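Local coordinates for phage-related conserved hypothetical protein, BB2244 (Bordetella bronchiseptica, PDB 2BDV) that is of unknown function but belongs to the SOS response-associated peptidase (SRAP) family, some characterised members of which crosslink covalently to abasic sites in single-stranded DNA, at residues A74-I79 and I190-L195; L88-G93 and R186-L191; E12-I17 and D124-F129; I5-A10 and L55-W60; Y62-S67 and H82-K87. All coordinates share one frame; numbering follows the deposited sequence.

Interaction 1: A74-I79 and I190-L195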
# COMPACT_ATOMS: atom_id res chain seq x y z
N ALA A 74 0.46 5.33 -5.93
CA ALA A 74 -0.50 5.97 -6.82
C ALA A 74 -0.93 7.30 -6.21
O ALA A 74 -1.65 7.33 -5.21
CB ALA A 74 -1.71 5.06 -7.02
N LYS A 75 -0.46 8.39 -6.80
CA LYS A 75 -0.76 9.74 -6.32
C LYS A 75 -2.26 10.00 -6.19
O LYS A 75 -3.01 9.97 -7.16
CB LYS A 75 -0.13 10.80 -7.24
CG LYS A 75 -0.31 12.24 -6.76
CD LYS A 75 0.36 13.22 -7.71
CE LYS A 75 1.87 13.17 -7.62
NZ LYS A 75 2.37 13.84 -6.39
N LEU A 76 -2.68 10.27 -4.96
CA LEU A 76 -4.06 10.54 -4.63
C LEU A 76 -4.72 11.53 -5.59
O LEU A 76 -5.82 11.30 -6.07
CB LEU A 76 -4.13 11.06 -3.19
CG LEU A 76 -5.49 11.42 -2.61
CD1 LEU A 76 -5.96 12.72 -3.23
CD2 LEU A 76 -6.49 10.29 -2.87
N GLU A 77 -4.03 12.62 -5.88
CA GLU A 77 -4.60 13.62 -6.77
C GLU A 77 -4.80 13.16 -8.20
O GLU A 77 -5.77 13.54 -8.85
CB GLU A 77 -3.75 14.88 -6.76
CG GLU A 77 -4.43 16.02 -7.45
CD GLU A 77 -3.79 17.34 -7.12
OE1 GLU A 77 -2.60 17.51 -7.47
OE2 GLU A 77 -4.49 18.18 -6.51
N THR A 78 -3.88 12.34 -8.71
CA THR A 78 -4.04 11.85 -10.07
C THR A 78 -5.29 10.96 -10.12
O THR A 78 -6.00 10.94 -11.11
CB THR A 78 -2.80 11.05 -10.54
OG1 THR A 78 -1.68 11.93 -10.63
CG2 THR A 78 -3.05 10.42 -11.90
N ILE A 79 -5.56 10.26 -9.02
CA ILE A 79 -6.75 9.41 -8.96
C ILE A 79 -8.00 10.30 -8.88
O ILE A 79 -9.03 9.99 -9.48
CB ILE A 79 -6.70 8.47 -7.74
CG1 ILE A 79 -5.41 7.64 -7.78
CG2 ILE A 79 -7.92 7.56 -7.73
CD1 ILE A 79 -5.22 6.73 -6.58
N ILE A 190 -13.86 8.31 -0.57
CA ILE A 190 -13.28 7.49 0.49
C ILE A 190 -11.77 7.71 0.59
O ILE A 190 -11.22 7.81 1.68
CB ILE A 190 -13.55 5.99 0.22
CG1 ILE A 190 -15.05 5.71 0.29
CG2 ILE A 190 -12.81 5.13 1.24
CD1 ILE A 190 -15.42 4.26 0.05
N LEU A 191 -11.13 7.79 -0.56
CA LEU A 191 -9.69 7.96 -0.63
C LEU A 191 -9.12 9.10 0.19
O LEU A 191 -7.98 9.02 0.64
CB LEU A 191 -9.28 8.11 -2.09
CG LEU A 191 -8.15 7.19 -2.53
CD1 LEU A 191 -8.28 5.80 -1.90
CD2 LEU A 191 -8.19 7.11 -4.04
N ARG A 192 -9.89 10.16 0.40
CA ARG A 192 -9.39 11.27 1.20
C ARG A 192 -9.78 11.20 2.66
O ARG A 192 -9.57 12.16 3.42
CB ARG A 192 -9.83 12.61 0.60
CG ARG A 192 -11.29 12.69 0.22
CD ARG A 192 -11.61 14.09 -0.27
NE ARG A 192 -10.54 14.66 -1.10
CZ ARG A 192 -10.10 14.13 -2.24
NH1 ARG A 192 -10.64 13.01 -2.70
NH2 ARG A 192 -9.13 14.73 -2.93
N ALA A 193 -10.35 10.07 3.07
CA ALA A 193 -10.74 9.89 4.46
C ALA A 193 -9.71 9.03 5.17
O ALA A 193 -10.03 8.28 6.08
CB ALA A 193 -12.11 9.24 4.54
N GLY A 194 -8.45 9.15 4.74
CA GLY A 194 -7.39 8.36 5.35
C GLY A 194 -7.13 8.75 6.80
O GLY A 194 -7.34 9.89 7.19
N LEU A 195 -6.66 7.79 7.59
CA LEU A 195 -6.35 8.02 9.00
C LEU A 195 -5.37 9.18 9.17
O LEU A 195 -4.41 9.31 8.40
CB LEU A 195 -5.76 6.77 9.65
CG LEU A 195 -6.69 5.65 10.12
CD1 LEU A 195 -7.70 5.32 9.04
CD2 LEU A 195 -5.86 4.43 10.48
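L76 and L191 mark the closest approach of the two backbones, their CA atoms 7.4 Å apart, where the start of helix 76-80 faces the C-terminal part of helix 184-191. K75 sits at the N-cap, and its carbonyl O takes a bond from I79 N at 3.2 Å, closing the first turn just after strand 73-75 ends. L76 and L191 carry the contact. With CG anti to the backbone N (chi1 180°) the L76 branch reaches across, and its CD2 methyl lies 3.5 Å from L191 CG. The two leucines run alongside each other in opposite senses. I79, one turn on, comes in at about a right angle, its CG2 methyl 3.7 Å from L191 CD2. At the margin, L76 CD1 lies 3.8 Å from R192 NH2; the arginine chain bends at chi3, and its guanidinium has its salt bridge with E80. V150 and A130 of the mixed sheet and W177 of helix 171-178 also touch L191. No hydrogen bond crosses between the segments, so two short helices are joined here mainly by branched aliphatic groups, while R192 keeps its charge at the exposed margin, where the salt bridge to E80 would largely balance it.

Interaction 2: L88-G93 and R186-L191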
# COMPACT_ATOMS: atom_id res chain seq x y z
N LEU A 88 -7.88 3.72 -14.97
CA LEU A 88 -8.22 2.42 -15.54
C LEU A 88 -8.43 1.34 -14.48
O LEU A 88 -8.90 0.24 -14.79
CB LEU A 88 -7.10 1.99 -16.48
CG LEU A 88 -6.71 3.02 -17.55
CD1 LEU A 88 -5.40 2.59 -18.21
CD2 LEU A 88 -7.82 3.16 -18.59
N MSE A 89 -8.10 1.65 -13.23
CA MSE A 89 -8.23 0.68 -12.16
C MSE A 89 -9.11 1.14 -11.01
O MSE A 89 -9.56 0.33 -10.21
CB MSE A 89 -6.84 0.34 -11.62
CG MSE A 89 -5.96 -0.39 -12.61
SE MSE A 89 -4.09 -0.29 -12.10
CE MSE A 89 -3.55 1.12 -13.31
N ILE A 90 -9.36 2.45 -10.93
CA ILE A 90 -10.17 2.99 -9.86
C ILE A 90 -11.57 2.37 -9.83
O ILE A 90 -12.23 2.34 -8.79
CB ILE A 90 -10.29 4.53 -10.00
CG1 ILE A 90 -11.05 5.09 -8.79
CG2 ILE A 90 -10.96 4.89 -11.32
CD1 ILE A 90 -10.38 4.75 -7.47
N GLY A 91 -12.01 1.85 -10.97
CA GLY A 91 -13.32 1.23 -11.03
C GLY A 91 -13.35 -0.25 -10.69
O GLY A 91 -14.17 -0.68 -9.89
N THR A 92 -12.42 -1.01 -11.27
CA THR A 92 -12.39 -2.46 -11.08
C THR A 92 -11.12 -3.08 -10.48
O THR A 92 -11.03 -4.30 -10.34
CB THR A 92 -12.65 -3.14 -12.43
OG1 THR A 92 -11.57 -2.86 -13.34
CG2 THR A 92 -13.93 -2.60 -13.04
N GLY A 93 -10.13 -2.26 -10.13
CA GLY A 93 -8.92 -2.81 -9.56
C GLY A 93 -8.63 -2.42 -8.12
O GLY A 93 -7.50 -2.53 -7.67
N ARG A 186 -17.81 7.28 -5.50
CA ARG A 186 -17.78 7.03 -4.07
C ARG A 186 -16.37 6.63 -3.65
O ARG A 186 -15.91 6.99 -2.57
CB ARG A 186 -18.79 5.92 -3.72
CG ARG A 186 -18.77 5.48 -2.25
CD ARG A 186 -19.03 6.65 -1.30
NE ARG A 186 -18.65 6.33 0.08
CZ ARG A 186 -18.40 7.25 1.01
NH1 ARG A 186 -18.49 8.54 0.72
NH2 ARG A 186 -18.03 6.88 2.23
N ALA A 187 -15.69 5.90 -4.52
CA ALA A 187 -14.33 5.45 -4.25
C ALA A 187 -13.38 6.64 -4.09
O ALA A 187 -12.53 6.65 -3.20
CB ALA A 187 -13.83 4.55 -5.38
N LYS A 188 -13.53 7.63 -4.95
CA LYS A 188 -12.67 8.80 -4.86
C LYS A 188 -12.85 9.54 -3.54
O LYS A 188 -11.87 9.98 -2.94
CB LYS A 188 -12.93 9.70 -6.06
CG LYS A 188 -12.36 9.12 -7.35
CD LYS A 188 -12.90 9.81 -8.57
CE LYS A 188 -12.36 9.19 -9.84
NZ LYS A 188 -13.12 9.67 -11.03
N GLU A 189 -14.09 9.67 -3.07
CA GLU A 189 -14.35 10.35 -1.80
C GLU A 189 -13.67 9.63 -0.64
O GLU A 189 -12.99 10.25 0.19
CB GLU A 189 -15.86 10.43 -1.53
CG GLU A 189 -16.62 11.45 -2.36
CD GLU A 189 -18.12 11.41 -2.11
OE1 GLU A 189 -18.84 12.33 -2.58
OE2 GLU A 189 -18.58 10.46 -1.44
N ILE A 190 -13.86 8.31 -0.57
CA ILE A 190 -13.28 7.49 0.49
C ILE A 190 -11.77 7.71 0.59
O ILE A 190 -11.22 7.81 1.68
CB ILE A 190 -13.55 5.99 0.22
CG1 ILE A 190 -15.05 5.71 0.29
CG2 ILE A 190 -12.81 5.13 1.24
CD1 ILE A 190 -15.42 4.26 0.05
N LEU A 191 -11.13 7.79 -0.56
CA LEU A 191 -9.69 7.96 -0.63
C LEU A 191 -9.12 9.10 0.19
O LEU A 191 -7.98 9.02 0.64
CB LEU A 191 -9.28 8.11 -2.09
CG LEU A 191 -8.15 7.19 -2.53
CD1 LEU A 191 -8.28 5.80 -1.90
CD2 LEU A 191 -8.19 7.11 -4.04
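I90 and A187 are the nearest backbone neighbours, CA to CA 7.4 Å, where the irregular chain 88-93 runs past one side of helix 184-191. The contact is a light one, made chiefly by a single isoleucine. I90 has CG1 anti to its own N (chi1 -175°), which directs the longer branch toward the helix, its end turned by chi2, and brings CD1 to 4.0 Å from A187 CB. A187 offers only a methyl here, consistent with the close approach of the backbones. K188 follows with its aliphatic part, CE lying 4.4 Å from I90 CG1. I90 has helix 184-191 on one side; I79 of helix 76-80 and W177 of helix 171-178 touch it too. The loop holding I90 leads directly into strand 94-99, an outer strand of the mixed four-stranded sheet. G93 N bonds back to the O of selenomethionine M89 at 2.7 Å, curling the chain just before that strand, and I90 O accepts from R94 NH1. On the helix itself, R186 NH1 forms a salt bridge to E189 OE2, 2.9 Å long; the carboxylate oxygen lies only 11° out of the guanidinium plane, though the N-H points at it with an angle of 139°. R186 NE has a second acidic partner, E176, and I190 CG1 covers one face of the guanidinium, 3.4 Å above it and shifted toward its rim.

Interaction 3: E12-I17 and D124-F129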
# COMPACT_ATOMS: atom_id res chain seq x y z
N GLU A 12 -4.91 -14.20 9.60
CA GLU A 12 -6.29 -14.20 10.06
C GLU A 12 -6.64 -12.90 10.79
O GLU A 12 -7.80 -12.52 10.85
CB GLU A 12 -6.59 -15.39 10.99
CG GLU A 12 -5.89 -15.35 12.33
CD GLU A 12 -4.60 -16.13 12.32
OE1 GLU A 12 -3.99 -16.30 13.41
OE2 GLU A 12 -4.19 -16.59 11.23
N ASP A 13 -5.63 -12.22 11.34
CA ASP A 13 -5.90 -10.96 12.03
C ASP A 13 -6.31 -9.86 11.03
O ASP A 13 -7.16 -9.03 11.36
CB ASP A 13 -4.67 -10.49 12.82
CG ASP A 13 -4.42 -11.34 14.07
OD1 ASP A 13 -3.41 -11.08 14.75
OD2 ASP A 13 -5.22 -12.25 14.37
N TYR A 14 -5.73 -9.86 9.83
CA TYR A 14 -6.07 -8.86 8.82
C TYR A 14 -7.51 -9.03 8.37
O TYR A 14 -8.24 -8.05 8.23
CB TYR A 14 -5.15 -8.97 7.59
CG TYR A 14 -3.69 -8.68 7.87
CD1 TYR A 14 -3.33 -7.63 8.71
CD2 TYR A 14 -2.68 -9.46 7.31
CE1 TYR A 14 -1.99 -7.36 8.99
CE2 TYR A 14 -1.34 -9.20 7.59
CZ TYR A 14 -1.00 -8.15 8.43
OH TYR A 14 0.31 -7.90 8.74
N VAL A 15 -7.92 -10.27 8.14
CA VAL A 15 -9.28 -10.55 7.71
C VAL A 15 -10.28 -10.17 8.81
O VAL A 15 -11.33 -9.59 8.52
CB VAL A 15 -9.45 -12.05 7.39
CG1 VAL A 15 -10.92 -12.39 7.20
CG2 VAL A 15 -8.65 -12.39 6.14
N GLU A 16 -9.96 -10.52 10.05
CA GLU A 16 -10.82 -10.22 11.19
C GLU A 16 -11.12 -8.73 11.29
O GLU A 16 -12.22 -8.33 11.65
CB GLU A 16 -10.16 -10.74 12.48
CG GLU A 16 -10.87 -10.39 13.79
CD GLU A 16 -12.25 -11.02 13.94
OE1 GLU A 16 -12.90 -10.77 14.98
OE2 GLU A 16 -12.69 -11.76 13.03
N ILE A 17 -10.13 -7.89 10.97
CA ILE A 17 -10.33 -6.45 11.03
C ILE A 17 -11.17 -5.93 9.87
O ILE A 17 -12.05 -5.09 10.06
CB ILE A 17 -8.98 -5.71 11.05
CG1 ILE A 17 -8.23 -6.05 12.34
CG2 ILE A 17 -9.20 -4.21 10.91
CD1 ILE A 17 -6.93 -5.34 12.51
N ASP A 124 -2.03 1.41 16.26
CA ASP A 124 -2.37 0.57 17.40
C ASP A 124 -2.93 -0.77 16.94
O ASP A 124 -3.28 -1.63 17.76
CB ASP A 124 -3.38 1.29 18.29
CG ASP A 124 -2.80 2.57 18.89
OD1 ASP A 124 -3.57 3.53 19.13
OD2 ASP A 124 -1.58 2.61 19.14
N ALA A 125 -3.02 -0.96 15.63
CA ALA A 125 -3.55 -2.19 15.05
C ALA A 125 -3.20 -2.23 13.57
O ALA A 125 -2.79 -1.22 13.00
CB ALA A 125 -5.06 -2.26 15.25
N PRO A 126 -3.36 -3.41 12.93
CA PRO A 126 -3.07 -3.57 11.50
C PRO A 126 -3.73 -2.48 10.66
O PRO A 126 -4.88 -2.12 10.89
CB PRO A 126 -3.63 -4.96 11.19
CG PRO A 126 -3.35 -5.69 12.47
CD PRO A 126 -3.78 -4.69 13.52
N LEU A 127 -2.99 -1.97 9.68
CA LEU A 127 -3.49 -0.91 8.83
C LEU A 127 -4.04 -1.46 7.51
O LEU A 127 -3.59 -2.49 7.02
CB LEU A 127 -2.36 0.08 8.54
CG LEU A 127 -1.46 0.38 9.75
CD1 LEU A 127 -0.29 1.21 9.26
CD2 LEU A 127 -2.22 1.10 10.85
N LEU A 128 -5.02 -0.76 6.94
CA LEU A 128 -5.60 -1.21 5.68
C LEU A 128 -5.28 -0.17 4.61
O LEU A 128 -6.03 0.79 4.43
CB LEU A 128 -7.12 -1.38 5.83
CG LEU A 128 -7.59 -2.26 7.01
CD1 LEU A 128 -9.12 -2.30 7.06
CD2 LEU A 128 -7.03 -3.66 6.89
N PHE A 129 -4.15 -0.36 3.91
CA PHE A 129 -3.75 0.59 2.87
C PHE A 129 -4.60 0.39 1.63
O PHE A 129 -4.83 -0.73 1.20
CB PHE A 129 -2.26 0.44 2.47
CG PHE A 129 -1.28 0.72 3.58
CD1 PHE A 129 -1.66 1.41 4.72
CD2 PHE A 129 0.04 0.28 3.48
CE1 PHE A 129 -0.76 1.64 5.75
CE2 PHE A 129 0.95 0.50 4.50
CZ PHE A 129 0.55 1.19 5.64
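Y14 OH is held from beyond the two segments, by a hydrogen bond with D100 OD2 and a weak one from S9 N, and this fixes the far end of a ring whose side meets P126. The ring presents its edge: P126 CB lies in the ring plane, 3.6 Å from Y14 CE1. One turn later I17 comes at P126 from another direction, roughly at right angles to it. With CG1 anti to the carbonyl carbon (chi1 -65°) and the chain then extended, its CD1 methyl presses on the pyrrolidine, 3.4 Å from P126 CD, tighter than a usual carbon contact. The other branch is looser, I17 CG2 standing 4.3 Å from L128 CD1. Helix 12-17 crosses strand 126-129 at -67°, the axes 9.1 Å apart, so the N-terminal helix lies steeply across strand 126-133 of the mixed sheet. M45 of strand 43-46 touches both Y14 and L128, and A174 of helix 171-178 touches L128. Between the segments the contact is wholly apolar: proline is gripped from two sides by a ring edge and a methyl, while the tyrosine hydroxyl, on a buried side chain, has its polar needs met by D100.

Interaction 4: I5-A10 and L55-W60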
# COMPACT_ATOMS: atom_id res chain seq x y z
N ILE A 5 7.16 -1.86 3.52
CA ILE A 5 6.12 -2.07 4.51
C ILE A 5 6.45 -3.29 5.36
O ILE A 5 7.42 -4.01 5.10
CB ILE A 5 4.73 -2.33 3.87
CG1 ILE A 5 4.79 -3.58 3.00
CG2 ILE A 5 4.25 -1.10 3.13
CD1 ILE A 5 3.43 -4.06 2.48
N ALA A 6 5.62 -3.52 6.38
CA ALA A 6 5.80 -4.67 7.26
C ALA A 6 4.49 -5.42 7.46
O ALA A 6 3.46 -4.83 7.75
CB ALA A 6 6.35 -4.21 8.62
N GLN A 7 4.54 -6.74 7.26
CA GLN A 7 3.39 -7.62 7.45
C GLN A 7 3.85 -8.71 8.42
O GLN A 7 4.33 -9.77 8.01
CB GLN A 7 2.93 -8.25 6.14
CG GLN A 7 2.29 -7.27 5.16
CD GLN A 7 1.71 -7.94 3.92
OE1 GLN A 7 2.24 -8.95 3.45
NE2 GLN A 7 0.64 -7.37 3.38
N LYS A 8 3.70 -8.43 9.72
CA LYS A 8 4.11 -9.37 10.75
C LYS A 8 3.00 -10.06 11.54
O LYS A 8 3.26 -11.05 12.22
CB LYS A 8 5.09 -8.68 11.70
CG LYS A 8 4.78 -7.24 12.01
CD LYS A 8 6.01 -6.57 12.62
CE LYS A 8 5.69 -5.21 13.20
NZ LYS A 8 6.89 -4.58 13.82
N SER A 9 1.78 -9.55 11.45
CA SER A 9 0.66 -10.18 12.15
C SER A 9 0.19 -11.40 11.40
O SER A 9 0.46 -11.57 10.21
CB SER A 9 -0.51 -9.21 12.29
OG SER A 9 -0.18 -8.14 13.14
N ALA A 10 -0.54 -12.26 12.11
CA ALA A 10 -1.09 -13.46 11.51
C ALA A 10 -2.08 -13.02 10.45
O ALA A 10 -2.82 -12.05 10.64
CB ALA A 10 -1.79 -14.29 12.57
N LEU A 55 -8.12 -13.31 0.36
CA LEU A 55 -6.85 -12.95 0.95
C LEU A 55 -5.83 -13.70 0.09
O LEU A 55 -5.70 -14.92 0.19
CB LEU A 55 -6.78 -13.44 2.39
CG LEU A 55 -5.45 -13.20 3.11
CD1 LEU A 55 -5.30 -11.72 3.41
CD2 LEU A 55 -5.40 -14.00 4.41
N ALA A 56 -5.12 -12.96 -0.76
CA ALA A 56 -4.12 -13.53 -1.65
C ALA A 56 -2.89 -12.64 -1.82
O ALA A 56 -2.88 -11.49 -1.40
CB ALA A 56 -4.74 -13.81 -3.02
N ARG A 57 -1.86 -13.19 -2.45
CA ARG A 57 -0.62 -12.46 -2.68
C ARG A 57 -0.56 -11.93 -4.09
O ARG A 57 -0.62 -12.68 -5.07
CB ARG A 57 0.58 -13.37 -2.42
CG ARG A 57 0.75 -13.73 -0.96
CD ARG A 57 2.04 -14.49 -0.71
NE ARG A 57 2.26 -14.71 0.72
CZ ARG A 57 2.79 -13.82 1.55
NH1 ARG A 57 3.17 -12.63 1.10
NH2 ARG A 57 2.93 -14.11 2.83
N LEU A 58 -0.45 -10.61 -4.21
CA LEU A 58 -0.38 -9.98 -5.52
C LEU A 58 0.96 -9.26 -5.64
O LEU A 58 1.57 -8.90 -4.63
CB LEU A 58 -1.56 -9.00 -5.67
CG LEU A 58 -2.90 -9.54 -6.18
CD1 LEU A 58 -3.29 -10.82 -5.46
CD2 LEU A 58 -3.97 -8.48 -6.00
N PRO A 59 1.45 -9.08 -6.87
CA PRO A 59 2.72 -8.41 -7.13
C PRO A 59 2.66 -6.91 -6.87
O PRO A 59 1.79 -6.21 -7.41
CB PRO A 59 2.97 -8.69 -8.61
CG PRO A 59 2.24 -9.95 -8.86
CD PRO A 59 0.96 -9.75 -8.08
N TRP A 60 3.59 -6.42 -6.05
CA TRP A 60 3.68 -5.00 -5.72
C TRP A 60 4.60 -4.34 -6.75
O TRP A 60 5.78 -4.68 -6.83
CB TRP A 60 4.25 -4.82 -4.31
CG TRP A 60 4.29 -3.40 -3.84
CD1 TRP A 60 3.62 -2.34 -4.38
CD2 TRP A 60 4.99 -2.89 -2.70
NE1 TRP A 60 3.86 -1.20 -3.66
CE2 TRP A 60 4.70 -1.51 -2.61
CE3 TRP A 60 5.84 -3.45 -1.74
CZ2 TRP A 60 5.22 -0.69 -1.61
CZ3 TRP A 60 6.37 -2.65 -0.74
CH2 TRP A 60 6.05 -1.27 -0.68
O HOH W 1 4.02 -10.86 3.77
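W60 and I5 bury the most surface in this contact, with Q7 a distant third. The backbones stay well apart, I5 CA to W60 CA being 10.9 Å, so side chains do the bridging. W60 holds CG anti to its N (chi1 -176°) and sends its indole toward strand 5-7; CZ3 of the indole's six-membered ring comes 4.2 Å from I5 CG1, obliquely to the ring, as the two side chains run alongside in opposite senses. The indole is fixed by two further partners: its NE1 bonds to I72 O, and its ring stacks with F147. I5 also touches F129. Q7 reaches toward R57 without bonding to it directly, since Q7 OE1 and R57 NH1 are 4.5 Å apart. A water fills in. It donates to Q7 OE1 at 2.6 Å and takes a long, weak bond of 3.3 Å from R57 NH1, lying in the guanidinium plane. Q7 NE2 gives to the carbonyls of P98 and L43, which together with the water settles which way round this buried amide sits; R57 NH1 has its stronger partner in R41 O. Side chains and a water thus join strand 5-7 of one antiparallel sheet to strand 54-57, which pairs with strand 43-46 in another, and to the loop that follows it in the alpha-beta SRAP fold.

Interaction 5: Y62-S67 and H82-K87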
# COMPACT_ATOMS: atom_id res chain seq x y z
N TYR A 62 3.58 -1.73 -10.34
CA TYR A 62 2.88 -1.69 -11.63
C TYR A 62 3.71 -1.12 -12.78
O TYR A 62 4.21 0.00 -12.70
CB TYR A 62 1.56 -0.91 -11.52
CG TYR A 62 0.78 -0.80 -12.82
CD1 TYR A 62 0.40 -1.93 -13.52
CD2 TYR A 62 0.44 0.45 -13.35
CE1 TYR A 62 -0.30 -1.84 -14.73
CE2 TYR A 62 -0.26 0.56 -14.55
CZ TYR A 62 -0.63 -0.59 -15.24
OH TYR A 62 -1.30 -0.50 -16.44
N LYS A 63 3.82 -1.91 -13.84
CA LYS A 63 4.57 -1.54 -15.04
C LYS A 63 3.66 -1.46 -16.26
O LYS A 63 3.33 -2.47 -16.87
CB LYS A 63 5.66 -2.58 -15.31
CG LYS A 63 6.48 -2.29 -16.55
CD LYS A 63 7.51 -3.39 -16.81
CE LYS A 63 6.86 -4.72 -17.11
NZ LYS A 63 7.87 -5.81 -17.19
N PRO A 64 3.25 -0.23 -16.64
CA PRO A 64 2.37 -0.04 -17.79
C PRO A 64 2.93 -0.70 -19.05
O PRO A 64 4.13 -0.64 -19.32
CB PRO A 64 2.30 1.49 -17.92
CG PRO A 64 3.64 1.92 -17.40
CD PRO A 64 3.78 1.06 -16.16
N HIS A 65 2.04 -1.32 -19.83
CA HIS A 65 2.40 -2.01 -21.06
C HIS A 65 3.30 -1.20 -22.00
O HIS A 65 4.20 -1.75 -22.63
CB HIS A 65 1.14 -2.44 -21.81
CG HIS A 65 1.40 -3.29 -23.01
ND1 HIS A 65 0.57 -3.31 -24.11
CD2 HIS A 65 2.40 -4.17 -23.29
CE1 HIS A 65 1.05 -4.14 -25.01
NE2 HIS A 65 2.16 -4.68 -24.54
N GLY A 66 3.05 0.11 -22.07
CA GLY A 66 3.83 0.96 -22.96
C GLY A 66 4.93 1.84 -22.38
O GLY A 66 5.34 2.82 -23.01
N SER A 67 5.42 1.51 -21.18
CA SER A 67 6.49 2.29 -20.58
C SER A 67 7.43 1.46 -19.70
O SER A 67 7.16 0.29 -19.43
CB SER A 67 5.93 3.48 -19.79
OG SER A 67 5.79 4.62 -20.62
N HIS A 82 -8.85 11.87 -12.00
CA HIS A 82 -9.09 10.76 -12.92
C HIS A 82 -8.05 10.75 -14.03
O HIS A 82 -8.38 10.82 -15.21
CB HIS A 82 -10.51 10.86 -13.51
CG HIS A 82 -11.05 9.56 -14.00
ND1 HIS A 82 -11.24 9.29 -15.34
CD2 HIS A 82 -11.44 8.44 -13.34
CE1 HIS A 82 -11.72 8.07 -15.48
NE2 HIS A 82 -11.86 7.53 -14.28
N GLY A 83 -6.79 10.67 -13.64
CA GLY A 83 -5.72 10.66 -14.62
C GLY A 83 -5.10 9.29 -14.83
O GLY A 83 -5.38 8.34 -14.11
N TRP A 84 -4.24 9.22 -15.84
CA TRP A 84 -3.53 8.00 -16.22
C TRP A 84 -2.50 7.66 -15.13
O TRP A 84 -1.86 8.55 -14.57
CB TRP A 84 -2.79 8.23 -17.56
CG TRP A 84 -2.19 6.97 -18.18
CD1 TRP A 84 -2.86 6.01 -18.89
CD2 TRP A 84 -0.82 6.56 -18.13
NE1 TRP A 84 -1.98 5.02 -19.28
CE2 TRP A 84 -0.72 5.33 -18.83
CE3 TRP A 84 0.34 7.10 -17.57
CZ2 TRP A 84 0.48 4.64 -18.97
CZ3 TRP A 84 1.55 6.41 -17.71
CH2 TRP A 84 1.61 5.19 -18.41
N PRO A 85 -2.33 6.37 -14.83
CA PRO A 85 -3.08 5.28 -15.46
C PRO A 85 -4.13 4.73 -14.51
O PRO A 85 -4.89 3.82 -14.85
CB PRO A 85 -1.99 4.26 -15.73
CG PRO A 85 -1.19 4.36 -14.48
CD PRO A 85 -1.07 5.86 -14.26
N TRP A 86 -4.17 5.30 -13.31
CA TRP A 86 -5.11 4.86 -12.29
C TRP A 86 -6.58 4.95 -12.71
O TRP A 86 -7.41 4.23 -12.16
CB TRP A 86 -4.85 5.66 -11.02
CG TRP A 86 -3.38 5.74 -10.71
CD1 TRP A 86 -2.65 6.88 -10.52
CD2 TRP A 86 -2.46 4.65 -10.63
NE1 TRP A 86 -1.33 6.56 -10.34
CE2 TRP A 86 -1.18 5.21 -10.40
CE3 TRP A 86 -2.59 3.26 -10.74
CZ2 TRP A 86 -0.03 4.42 -10.27
CZ3 TRP A 86 -1.44 2.47 -10.61
CH2 TRP A 86 -0.18 3.06 -10.38
N LYS A 87 -6.91 5.81 -13.67
CA LYS A 87 -8.29 5.94 -14.11
C LYS A 87 -8.81 4.62 -14.67
O LYS A 87 -10.01 4.43 -14.83
CB LYS A 87 -8.43 7.04 -15.17
CG LYS A 87 -7.64 6.77 -16.45
CD LYS A 87 -7.72 7.95 -17.42
CE LYS A 87 -6.64 7.87 -18.49
NZ LYS A 87 -6.74 8.95 -19.52
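Y62 and W86 set their rings obliquely, planes at 51° and the tyrosine centroid 5.9 Å from that of the six-membered indole ring. Y62 CD2 makes the touch, 3.9 Å from W86 CZ3. P85 meets the tyrosine ring at its edge, P85 CG lying near the tyrosine plane and 3.9 Å from Y62 CE2. With CG anti to N (chi1 179°), Y62 swings its ring across to this pair, and the backbone N of nearby P64 sits over the centre of one face of the tyrosine ring. P85 follows a cis peptide bond, and that bend folds it back on the preceding indole: P85 CB stands 3.4 Å above the middle of the W84 ring, the CH-pi packing familiar from aromatic-cis-proline steps. Its CD meets a face of W86, so the proline serves both tryptophans. The whole W84-P85-W86 run belongs to the loop that follows helix 76-80, which closes in a Schellman motif with H82 at positive phi; beyond it K87 N bonds to G83 O at 3.0 Å. At the outer end P64 crosses W84 at about a right angle, P64 CB 3.8 Å from W84 CZ2, approaching the indole obliquely. P64 opens a type I beta turn, closed by S67 N to P64 O at 3.1 Å. M71 touches both P64 and W86, and selenomethionine M89 touches Y62.

How the interactions relate
The five contacts form two neighbourhoods within one chain of the SRAP family. Interactions 1 and 2 share helix 184-191 and lie about 9 Å apart, centre to centre; interaction 5 touches both, through T78 and A74 against the 82-87 loop and through M89 against Y62. Interactions 3 and 4 form the second group, their centres about 11 Å apart, linked by strand 5-7 running into helix 11-18 and by F129 against I5. Interactions 3 and 5 sit on opposite sides of the chain's centre, about 28 Å apart. Along the sequence interaction 4 closes before 5 opens, and 5 before 2, whereas 1 and 3 interleave. Early and late parts of the chain are thereby tied around the mixed sheet, which both interactions 1 and 3 reach.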